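Long-range contacts in putative acetyl transferase (Pyrococcus furiosus, PDB 1VKC), which probably transfers acyl groups, such as acetyl from acetyl-CoA, to an acceptor that is not known, as a member of the GNAT acetyltransferase family: residues Glu17-Glu22 / Phe63-Asn68; Leu74-Ile79 / Ile94-Val99; Leu26-Ser31 / Glu43-His48. All coordinates share one frame; numbering follows the deposited sequence.

Overall arrangement
From the N terminus, the chain passes through strand 11-15 into helix 20-31. Contact 1 joins the start of that helix to strand 60-68 and so closes the longest loop of the three. Contact 3 falls wholly within that loop. It packs the end of the same helix against helix 41-57, across the loop between them. Contact 2 opens only after contact 1 has closed. It is the hairpin of strands 73-83 and 90-99. Strand 60-68 is hydrogen-bonded beside strand 73-83, so contacts 1 and 2 share one sheet. Helix 20-31 serves contacts 1 and 3, whose centres are about 17 Å apart. None of the three cross in sequence.

Contact 1. Residues Glu17-Glu22 / Phe63-Asn68; sequences EEYIEE and FFVALN
Glu17 and Phe63 lie where the two backbones are nearest, with CA atoms 6.2 Å apart. The backbones then diverge, and the CA atoms of Tyr19 and Val65 are already 7.8 Å apart. Residues 63-68 are strand. Residues 17-18 form a short 3-10 segment, Tyr19 is the N-cap, and helix begins at Ile20. Phe63, Val65 and Leu67 alternate along the strand and all face residues 17-22.

Tyr19 fills the middle. Its CG stands anti to the carbonyl carbon, beside the backbone N (chi1 -75°), and the ring reaches out over the strand. Leu67 comes from the opposite direction and sets one methyl over a ring face. This is a CH-pi contact, with Leu67 CD2 3.9 Å from the centroid of the Tyr19 ring. The other methyl, Leu67 CD1, touches Tyr19 OH at 3.3 Å. Val65 adds CG2, 4.0 Å from Tyr19 CD2. The hydroxyl makes a weak hydrogen bond to the carbonyl of Ser71.

Ile20 crosses Phe63 at about a right angle. Its CG1 makes an off-centre CH-pi contact with the ring, 3.8 Å from Phe63 CE2. Leu56 of helix 41-57 also packs on Phe63. Glu17 bends at chi2 and brings OE1 to the ring edge, 3.5 Å from Phe63 CD2. The same OE1 is hydrogen-bonded to His61. A water accepts from Phe63 N at 2.9 Å and reaches Glu17 OE1.

The contact seats the start of helix 20-31 on one face of the sheet. No direct hydrogen bond joins the two segments. Strand 60-68 spends backbone bonds on Gly16 and Val14, just before residues 17-22. The contact is therefore apolar over most of its length, with a water-bridged polar margin at Glu17.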
loop_
_atom_site.group_PDB
_atom_site.type_symbol
_atom_site.label_atom_id
_atom_site.label_comp_id
_atom_site.label_asym_id
_atom_site.label_seq_id
_atom_site.Cartn_x
_atom_site.Cartn_y
_atom_site.Cartn_z
ATOM N N GLU A 17 6.882 15.388 -15.328
ATOM C CA GLU A 17 7.321 16.341 -14.299
ATOM C C GLU A 17 6.155 16.783 -13.436
ATOM O O GLU A 17 6.287 16.857 -12.225
ATOM C CB GLU A 17 7.995 17.580 -14.908
ATOM C CG GLU A 17 9.494 17.473 -15.122
ATOM C CD GLU A 17 10.282 17.184 -13.841
ATOM O OE1 GLU A 17 10.461 15.998 -13.516
ATOM O OE2 GLU A 17 10.753 18.139 -13.174
ATOM N N GLU A 18 5.014 17.065 -14.070
ATOM C CA GLU A 18 3.809 17.528 -13.356
ATOM C C GLU A 18 3.176 16.470 -12.433
ATOM O O GLU A 18 2.337 16.802 -11.591
ATOM C CB GLU A 18 2.753 17.989 -14.360
ATOM N N TYR A 19 3.577 15.211 -12.596
ATOM C CA TYR A 19 2.980 14.076 -11.864
ATOM C C TYR A 19 3.892 13.484 -10.790
ATOM O O TYR A 19 3.619 12.393 -10.297
ATOM C CB TYR A 19 2.610 12.960 -12.860
ATOM C CG TYR A 19 1.384 13.241 -13.696
ATOM C CD1 TYR A 19 0.128 12.786 -13.289
ATOM C CD2 TYR A 19 1.472 13.966 -14.896
ATOM C CE1 TYR A 19 -1.017 13.037 -14.048
ATOM C CE2 TYR A 19 0.332 14.223 -15.672
ATOM C CZ TYR A 19 -0.912 13.751 -15.238
ATOM O OH TYR A 19 -2.053 13.984 -15.979
ATOM N N ILE A 20 4.959 14.187 -10.414
ATOM C CA ILE A 20 5.948 13.615 -9.468
ATOM C C ILE A 20 5.302 13.228 -8.120
ATOM O O ILE A 20 5.561 12.154 -7.588
ATOM C CB ILE A 20 7.174 14.559 -9.252
ATOM C CG1 ILE A 20 8.013 14.648 -10.524
ATOM C CG2 ILE A 20 8.067 14.032 -8.133
ATOM C CD1 ILE A 20 8.873 15.900 -10.590
ATOM N N GLU A 21 4.426 14.065 -7.602
ATOM C CA GLU A 21 3.780 13.752 -6.325
ATOM C C GLU A 21 2.967 12.447 -6.430
ATOM O O GLU A 21 3.044 11.590 -5.547
ATOM C CB GLU A 21 2.890 14.911 -5.863
ATOM N N GLU A 22 2.215 12.292 -7.520
ATOM C CA GLU A 22 1.395 11.073 -7.727
ATOM C C GLU A 22 2.259 9.838 -7.949
ATOM O O GLU A 22 1.943 8.760 -7.457
ATOM C CB GLU A 22 0.422 11.258 -8.887
ATOM C CG GLU A 22 -0.737 12.166 -8.537
ATOM C CD GLU A 22 -1.598 12.496 -9.735
ATOM O OE1 GLU A 22 -1.738 11.630 -10.641
ATOM O OE2 GLU A 22 -2.158 13.622 -9.766
ATOM N N PHE A 63 11.131 11.869 -16.028
ATOM C CA PHE A 63 9.996 11.004 -15.822
ATOM C C PHE A 63 9.162 10.980 -17.069
ATOM O O PHE A 63 8.929 12.025 -17.685
ATOM C CB PHE A 63 9.133 11.539 -14.693
ATOM C CG PHE A 63 9.754 11.454 -13.343
ATOM C CD1 PHE A 63 9.570 10.331 -12.550
ATOM C CD2 PHE A 63 10.448 12.533 -12.819
ATOM C CE1 PHE A 63 10.114 10.261 -11.288
ATOM C CE2 PHE A 63 10.994 12.470 -11.555
ATOM C CZ PHE A 63 10.820 11.327 -10.779
ATOM N N PHE A 64 8.701 9.787 -17.455
ATOM C CA PHE A 64 7.585 9.654 -18.409
ATOM C C PHE A 64 6.409 9.008 -17.694
ATOM O O PHE A 64 6.601 8.113 -16.872
ATOM C CB PHE A 64 7.957 8.806 -19.610
ATOM C CG PHE A 64 8.949 9.451 -20.524
ATOM C CD1 PHE A 64 8.543 10.427 -21.440
ATOM C CD2 PHE A 64 10.287 9.089 -20.483
ATOM C CE1 PHE A 64 9.470 11.027 -22.319
ATOM C CE2 PHE A 64 11.216 9.689 -21.345
ATOM C CZ PHE A 64 10.788 10.657 -22.272
ATOM N N VAL A 65 5.197 9.438 -18.027
ATOM C CA VAL A 65 4.007 8.807 -17.491
ATOM C C VAL A 65 3.089 8.318 -18.596
ATOM O O VAL A 65 3.053 8.895 -19.692
ATOM C CB VAL A 65 3.232 9.753 -16.523
ATOM C CG1 VAL A 65 4.071 10.047 -15.287
ATOM C CG2 VAL A 65 2.817 11.050 -17.216
ATOM N N ALA A 66 2.355 7.247 -18.300
ATOM C CA ALA A 66 1.292 6.742 -19.154
ATOM C C ALA A 66 -0.010 7.241 -18.542
ATOM O O ALA A 66 -0.262 7.018 -17.354
ATOM C CB ALA A 66 1.306 5.230 -19.190
ATOM N N LEU A 67 -0.819 7.932 -19.342
ATOM C CA LEU A 67 -2.062 8.560 -18.853
ATOM C C LEU A 67 -3.235 8.032 -19.647
ATOM O O LEU A 67 -3.170 7.998 -20.866
ATOM C CB LEU A 67 -1.990 10.074 -19.022
ATOM C CG LEU A 67 -0.897 10.829 -18.267
ATOM C CD1 LEU A 67 -0.997 12.309 -18.563
ATOM C CD2 LEU A 67 -0.972 10.575 -16.769
ATOM N N ASN A 68 -4.305 7.613 -18.966
ATOM C CA ASN A 68 -5.526 7.207 -19.678
ATOM C C ASN A 68 -6.321 8.429 -20.147
ATOM O O ASN A 68 -5.884 9.570 -19.955
ATOM C CB ASN A 68 -6.381 6.244 -18.839
ATOM C CG ASN A 68 -7.061 6.913 -17.654
ATOM O OD1 ASN A 68 -6.949 8.123 -17.436
ATOM N ND2 ASN A 68 -7.767 6.110 -16.870
HETATM O O HOH W 1 10.530 14.679 -16.464
#

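Contact 2. Residues Leu74-Ile79 / Ile94-Val99; sequences LGHVWI and IYDIEV
His76 and Glu98 lie side by side on one face of an antiparallel strand pair, pointing the same way. The imidazole stands nearly upright to the carboxylate, with planes 85° apart. His76 NE2 donates to Glu98 OE2 at 3.0 Å, meeting that oxygen from above the carboxylate plane. Asp96 crosses the ring at about a right angle, with its OD2 3.0 Å from His76 CE1 at the ring edge. His76 CG lies between backbone N and carbonyl carbon (chi1 70°), with the ring leaning toward both acids. With an alanine here, Glu98 OE2 would probably lose its NE2 donor and a gap open beside both carboxylates. Asp27 of helix 20-31 brings a third carboxylate close.

Trp78 shares the His76 face, and Tyr95 turns its edge toward the indole face. Centroids are 4.8 Å apart and planes meet at 51°. Tyr95 CD1 lies over the indole, 3.6 Å from Trp78 CE2.

The reverse face is aliphatic. Ile94 CG2 meets Val77 CG2 at 3.8 Å, and Ile94 CD1 packs on Ile79. Gly75 and Val99 pair closely, CA atoms 4.0 Å apart.

Leu74 and Gly75 form a classic beta bulge opposite Ala66 of strand 60-68. Helix 108-122 packs on the aliphatic face through Leu112 and Trp119. Trp78 stacks on Phe63 and meets helix 41-57 on the other face. In GNAT relatives, the strand equivalent to 90-99 leads into the acetyl-CoA binding loop.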
loop_
_atom_site.group_PDB
_atom_site.type_symbol
_atom_site.label_atom_id
_atom_site.label_comp_id
_atom_site.label_asym_id
_atom_site.label_seq_id
_atom_site.Cartn_x
_atom_site.Cartn_y
_atom_site.Cartn_z
ATOM N N LEU A 74 -1.477 5.717 -15.261
ATOM C CA LEU A 74 -1.403 4.268 -15.487
ATOM C C LEU A 74 -0.041 3.676 -15.136
ATOM O O LEU A 74 0.054 2.493 -14.837
ATOM C CB LEU A 74 -1.722 3.934 -16.941
ATOM C CG LEU A 74 -3.078 4.414 -17.458
ATOM C CD1 LEU A 74 -3.224 3.981 -18.905
ATOM C CD2 LEU A 74 -4.204 3.874 -16.601
ATOM N N GLY A 75 1.009 4.488 -15.189
ATOM C CA GLY A 75 2.345 3.995 -14.905
ATOM C C GLY A 75 3.389 5.032 -15.209
ATOM O O GLY A 75 3.085 6.066 -15.787
ATOM N N HIS A 76 4.630 4.754 -14.837
ATOM C CA HIS A 76 5.702 5.715 -15.077
ATOM C C HIS A 76 7.035 5.014 -15.215
ATOM O O HIS A 76 7.187 3.840 -14.825
ATOM C CB HIS A 76 5.762 6.726 -13.919
ATOM C CG HIS A 76 6.258 6.128 -12.641
ATOM N ND1 HIS A 76 7.589 6.127 -12.289
ATOM C CD2 HIS A 76 5.609 5.466 -11.657
ATOM C CE1 HIS A 76 7.735 5.502 -11.137
ATOM N NE2 HIS A 76 6.553 5.074 -10.742
ATOM N N VAL A 77 8.000 5.748 -15.765
ATOM C CA VAL A 77 9.392 5.368 -15.703
ATOM C C VAL A 77 10.204 6.555 -15.183
ATOM O O VAL A 77 9.912 7.708 -15.517
ATOM C CB VAL A 77 9.917 4.832 -17.051
ATOM C CG1 VAL A 77 9.668 5.799 -18.201
ATOM C CG2 VAL A 77 11.382 4.493 -16.942
ATOM N N TRP A 78 11.168 6.263 -14.302
ATOM C CA TRP A 78 12.047 7.285 -13.715
ATOM C C TRP A 78 13.457 7.021 -14.216
ATOM O O TRP A 78 14.010 5.980 -13.945
ATOM C CB TRP A 78 11.936 7.223 -12.171
ATOM C CG TRP A 78 12.795 8.196 -11.377
ATOM C CD1 TRP A 78 13.588 9.200 -11.861
ATOM C CD2 TRP A 78 12.906 8.258 -9.947
ATOM N NE1 TRP A 78 14.210 9.852 -10.824
ATOM C CE2 TRP A 78 13.802 9.306 -9.637
ATOM C CE3 TRP A 78 12.335 7.531 -8.895
ATOM C CZ2 TRP A 78 14.148 9.645 -8.314
ATOM C CZ3 TRP A 78 12.676 7.862 -7.572
ATOM C CH2 TRP A 78 13.578 8.908 -7.298
ATOM N N ILE A 79 14.010 7.986 -14.958
ATOM C CA ILE A 79 15.342 7.895 -15.552
ATOM C C ILE A 79 16.286 8.904 -14.917
ATOM O O ILE A 79 15.902 10.066 -14.689
ATOM C CB ILE A 79 15.295 8.218 -17.057
ATOM C CG1 ILE A 79 14.154 7.495 -17.748
ATOM C CG2 ILE A 79 16.646 7.881 -17.726
ATOM C CD1 ILE A 79 13.728 8.171 -18.998
ATOM N N ILE A 94 17.675 3.546 -14.706
ATOM C CA ILE A 94 16.234 3.501 -14.484
ATOM C C ILE A 94 16.005 3.123 -13.034
ATOM O O ILE A 94 16.253 1.965 -12.622
ATOM C CB ILE A 94 15.553 2.460 -15.394
ATOM C CG1 ILE A 94 15.915 2.660 -16.870
ATOM C CG2 ILE A 94 14.019 2.448 -15.164
ATOM C CD1 ILE A 94 15.460 3.894 -17.469
ATOM N N TYR A 95 15.555 4.086 -12.258
ATOM C CA TYR A 95 15.249 3.857 -10.857
ATOM C C TYR A 95 14.028 3.001 -10.725
ATOM O O TYR A 95 13.960 2.130 -9.864
ATOM C CB TYR A 95 15.014 5.174 -10.129
ATOM C CG TYR A 95 16.286 5.845 -9.686
ATOM C CD1 TYR A 95 16.601 7.131 -10.092
ATOM C CD2 TYR A 95 17.182 5.176 -8.859
ATOM C CE1 TYR A 95 17.788 7.744 -9.671
ATOM C CE2 TYR A 95 18.358 5.775 -8.438
ATOM C CZ TYR A 95 18.654 7.054 -8.851
ATOM O OH TYR A 95 19.825 7.633 -8.424
ATOM N N ASP A 96 13.063 3.246 -11.597
ATOM C CA ASP A 96 11.774 2.659 -11.450
ATOM C C ASP A 96 11.018 2.572 -12.766
ATOM O O ASP A 96 11.115 3.453 -13.593
ATOM C CB ASP A 96 10.979 3.546 -10.485
ATOM C CG ASP A 96 9.825 2.864 -9.905
ATOM O OD1 ASP A 96 9.712 1.623 -10.063
ATOM O OD2 ASP A 96 8.973 3.482 -9.252
ATOM N N ILE A 97 10.267 1.488 -12.930
ATOM C CA ILE A 97 9.220 1.399 -13.929
ATOM C C ILE A 97 8.059 0.625 -13.283
ATOM O O ILE A 97 8.245 -0.480 -12.784
ATOM C CB ILE A 97 9.749 0.767 -15.225
ATOM C CG1 ILE A 97 8.648 0.664 -16.277
ATOM C CG2 ILE A 97 10.367 -0.595 -14.970
ATOM C CD1 ILE A 97 9.191 0.764 -17.678
ATOM N N GLU A 98 6.891 1.256 -13.240
ATOM C CA GLU A 98 5.740 0.757 -12.496
ATOM C C GLU A 98 4.486 0.974 -13.338
ATOM O O GLU A 98 4.327 2.019 -13.970
ATOM C CB GLU A 98 5.635 1.469 -11.120
ATOM C CG GLU A 98 6.650 0.960 -10.094
ATOM C CD GLU A 98 6.838 1.842 -8.842
ATOM O OE1 GLU A 98 7.615 1.425 -7.941
ATOM O OE2 GLU A 98 6.236 2.931 -8.722
ATOM N N VAL A 99 3.629 -0.043 -13.399
ATOM C CA VAL A 99 2.327 0.071 -14.065
ATOM C C VAL A 99 1.259 -0.349 -13.040
ATOM O O VAL A 99 1.462 -1.299 -12.301
ATOM C CB VAL A 99 2.271 -0.799 -15.334
ATOM C CG1 VAL A 99 0.877 -0.779 -15.973
ATOM C CG2 VAL A 99 3.339 -0.349 -16.340
#

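Contact 3. Residues Leu26-Ser31 / Glu43-His48; sequences LDREIS and EYEERH
Arg28 and His48 are the nearest pair, with CA atoms 6.6 Å apart, where the axes of helix segments 26-31 and 43-48 pass 10.7 Å from each other at 132°.

Polar side chains bridge this wide gap. The His48 ring lies across Arg28, with Arg28 CB over its face at 3.8 Å from the centroid. Both ring nitrogens are used. His48 NE2 donates to Asp27 OD2 at 2.7 Å, in the ring plane, on the anti side of the carboxylate but tilted out of its plane. His48 ND1 accepts from Arg28 NH2 in a longer bond of 3.3 Å. These two bonds, one at each ring nitrogen, fix its rotation.

Arg28 starts with CG anti to the backbone N (chi1 173°) and bends at chi3, and the guanidinium stands nearly perpendicular to the imidazole, with planes 86° apart. Glu45 CG lies over one guanidinium face. The ion pair of Arg28 NH1 with Glu45 OE1 is long, 3.9 Å. The stronger partner of Arg28 is Glu49, by a salt bridge. The stronger partner of Glu45 is Arg28 of the second subunit, so the contact reaches the dimer interface.

Tyr44 reaches across to the backbone. Its OH donates to Arg28 O at a short 2.5 Å, in the carbonyl plane on a lone pair. Ser31 CB lies 3.3 Å from Tyr44 OH, while Ser31 OG bonds back to Asp27 O one turn earlier.

The two helices are consecutive and belong to the N-terminal part of the GNAT domain. Tyr32, Val35 and Ile39 of the connection between them pack on Tyr44. On the sheet side, Ile30 and Ser31 rest on Glu98 of strand 90-99.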
loop_
_atom_site.group_PDB
_atom_site.type_symbol
_atom_site.label_atom_id
_atom_site.label_comp_id
_atom_site.label_asym_id
_atom_site.label_seq_id
_atom_site.Cartn_x
_atom_site.Cartn_y
_atom_site.Cartn_z
ATOM N N LEU A 26 2.344 6.441 -5.555
ATOM C CA LEU A 26 2.151 5.121 -6.122
ATOM C C LEU A 26 3.361 4.209 -5.834
ATOM O O LEU A 26 3.206 3.039 -5.456
ATOM C CB LEU A 26 1.886 5.243 -7.623
ATOM C CG LEU A 26 1.704 3.984 -8.458
ATOM C CD1 LEU A 26 0.604 3.106 -7.927
ATOM C CD2 LEU A 26 1.437 4.396 -9.900
ATOM N N ASP A 27 4.556 4.754 -5.989
ATOM C CA ASP A 27 5.760 4.024 -5.642
ATOM C C ASP A 27 5.813 3.669 -4.147
ATOM O O ASP A 27 6.255 2.598 -3.792
ATOM C CB ASP A 27 6.986 4.819 -6.019
ATOM C CG ASP A 27 8.267 4.118 -5.628
ATOM O OD1 ASP A 27 8.564 3.027 -6.174
ATOM O OD2 ASP A 27 9.018 4.588 -4.762
ATOM N N ARG A 28 5.376 4.578 -3.294
ATOM C CA ARG A 28 5.275 4.294 -1.856
ATOM C C ARG A 28 4.359 3.100 -1.601
ATOM O O ARG A 28 4.690 2.204 -0.834
ATOM C CB ARG A 28 4.739 5.509 -1.120
ATOM C CG ARG A 28 4.441 5.267 0.357
ATOM C CD ARG A 28 4.281 6.535 1.132
ATOM N NE ARG A 28 5.456 7.383 0.929
ATOM C CZ ARG A 28 5.496 8.697 1.112
ATOM N NH1 ARG A 28 4.417 9.374 1.536
ATOM N NH2 ARG A 28 6.630 9.349 0.860
ATOM N N GLU A 29 3.207 3.097 -2.258
ATOM C CA GLU A 29 2.227 2.017 -2.103
ATOM C C GLU A 29 2.777 0.693 -2.635
ATOM O O GLU A 29 2.731 -0.335 -1.942
ATOM C CB GLU A 29 0.901 2.398 -2.809
ATOM C CG GLU A 29 -0.223 1.348 -2.706
ATOM C CD GLU A 29 -0.817 1.216 -1.303
ATOM O OE1 GLU A 29 -1.139 0.079 -0.890
ATOM O OE2 GLU A 29 -0.982 2.238 -0.621
ATOM N N ILE A 30 3.292 0.717 -3.855
ATOM C CA ILE A 30 3.827 -0.478 -4.489
ATOM C C ILE A 30 5.029 -1.065 -3.707
ATOM O O ILE A 30 5.041 -2.265 -3.374
ATOM C CB ILE A 30 4.223 -0.185 -5.959
ATOM C CG1 ILE A 30 2.959 0.017 -6.816
ATOM C CG2 ILE A 30 5.060 -1.334 -6.555
ATOM C CD1 ILE A 30 3.236 0.395 -8.242
ATOM N N SER A 31 6.010 -0.210 -3.404
ATOM C CA SER A 31 7.295 -0.661 -2.826
ATOM C C SER A 31 7.137 -1.339 -1.480
ATOM O O SER A 31 7.965 -2.172 -1.094
ATOM C CB SER A 31 8.259 0.508 -2.686
ATOM O OG SER A 31 8.627 0.994 -3.946
ATOM N N GLU A 43 7.275 4.478 9.973
ATOM C CA GLU A 43 8.733 4.436 9.699
ATOM C C GLU A 43 8.990 4.299 8.190
ATOM O O GLU A 43 9.773 5.060 7.618
ATOM C CB GLU A 43 9.407 3.274 10.455
ATOM C CG GLU A 43 9.605 3.522 11.947
ATOM C CD GLU A 43 9.874 2.257 12.773
ATOM O OE1 GLU A 43 10.235 2.403 13.959
ATOM O OE2 GLU A 43 9.734 1.121 12.267
ATOM N N TYR A 44 8.314 3.337 7.553
ATOM C CA TYR A 44 8.478 3.112 6.115
ATOM C C TYR A 44 8.190 4.399 5.333
ATOM O O TYR A 44 8.996 4.851 4.536
ATOM C CB TYR A 44 7.586 1.966 5.624
ATOM C CG TYR A 44 7.424 1.961 4.124
ATOM C CD1 TYR A 44 6.228 2.369 3.521
ATOM C CD2 TYR A 44 8.494 1.613 3.293
ATOM C CE1 TYR A 44 6.090 2.382 2.130
ATOM C CE2 TYR A 44 8.365 1.621 1.923
ATOM C CZ TYR A 44 7.169 2.008 1.342
ATOM O OH TYR A 44 7.075 2.009 -0.014
ATOM N N GLU A 45 7.030 4.994 5.587
ATOM C CA GLU A 45 6.626 6.233 4.926
ATOM C C GLU A 45 7.681 7.350 5.006
ATOM O O GLU A 45 7.969 8.012 3.999
ATOM C CB GLU A 45 5.322 6.711 5.551
ATOM C CG GLU A 45 4.424 7.513 4.653
ATOM C CD GLU A 45 2.966 7.095 4.796
ATOM O OE1 GLU A 45 2.297 6.957 3.757
ATOM O OE2 GLU A 45 2.503 6.880 5.953
ATOM N N GLU A 46 8.245 7.567 6.192
ATOM C CA GLU A 46 9.226 8.662 6.402
ATOM C C GLU A 46 10.527 8.397 5.642
ATOM O O GLU A 46 11.094 9.310 5.034
ATOM C CB GLU A 46 9.535 8.840 7.897
ATOM C CG GLU A 46 8.368 9.422 8.694
ATOM C CD GLU A 46 8.598 9.423 10.200
ATOM O OE1 GLU A 46 9.738 9.126 10.651
ATOM O OE2 GLU A 46 7.625 9.720 10.937
ATOM N N ARG A 47 10.983 7.150 5.697
ATOM C CA ARG A 47 12.203 6.706 4.984
ATOM C C ARG A 47 12.010 6.705 3.469
ATOM O O ARG A 47 12.919 7.095 2.714
ATOM C CB ARG A 47 12.580 5.315 5.439
ATOM C CG ARG A 47 13.058 5.252 6.884
ATOM C CD ARG A 47 13.336 3.857 7.358
ATOM N NE ARG A 47 13.516 3.824 8.802
ATOM C CZ ARG A 47 13.630 2.733 9.549
ATOM N NH1 ARG A 47 13.760 2.861 10.865
ATOM N NH2 ARG A 47 13.607 1.520 9.013
ATOM N N HIS A 48 10.846 6.245 3.019
ATOM C CA HIS A 48 10.498 6.355 1.601
ATOM C C HIS A 48 10.532 7.810 1.118
ATOM O O HIS A 48 11.048 8.086 0.037
ATOM C CB HIS A 48 9.131 5.710 1.257
ATOM C CG HIS A 48 8.774 5.844 -0.203
ATOM N ND1 HIS A 48 8.283 7.014 -0.749
ATOM C CD2 HIS A 48 8.913 4.982 -1.237
ATOM C CE1 HIS A 48 8.102 6.853 -2.048
ATOM N NE2 HIS A 48 8.480 5.631 -2.370
#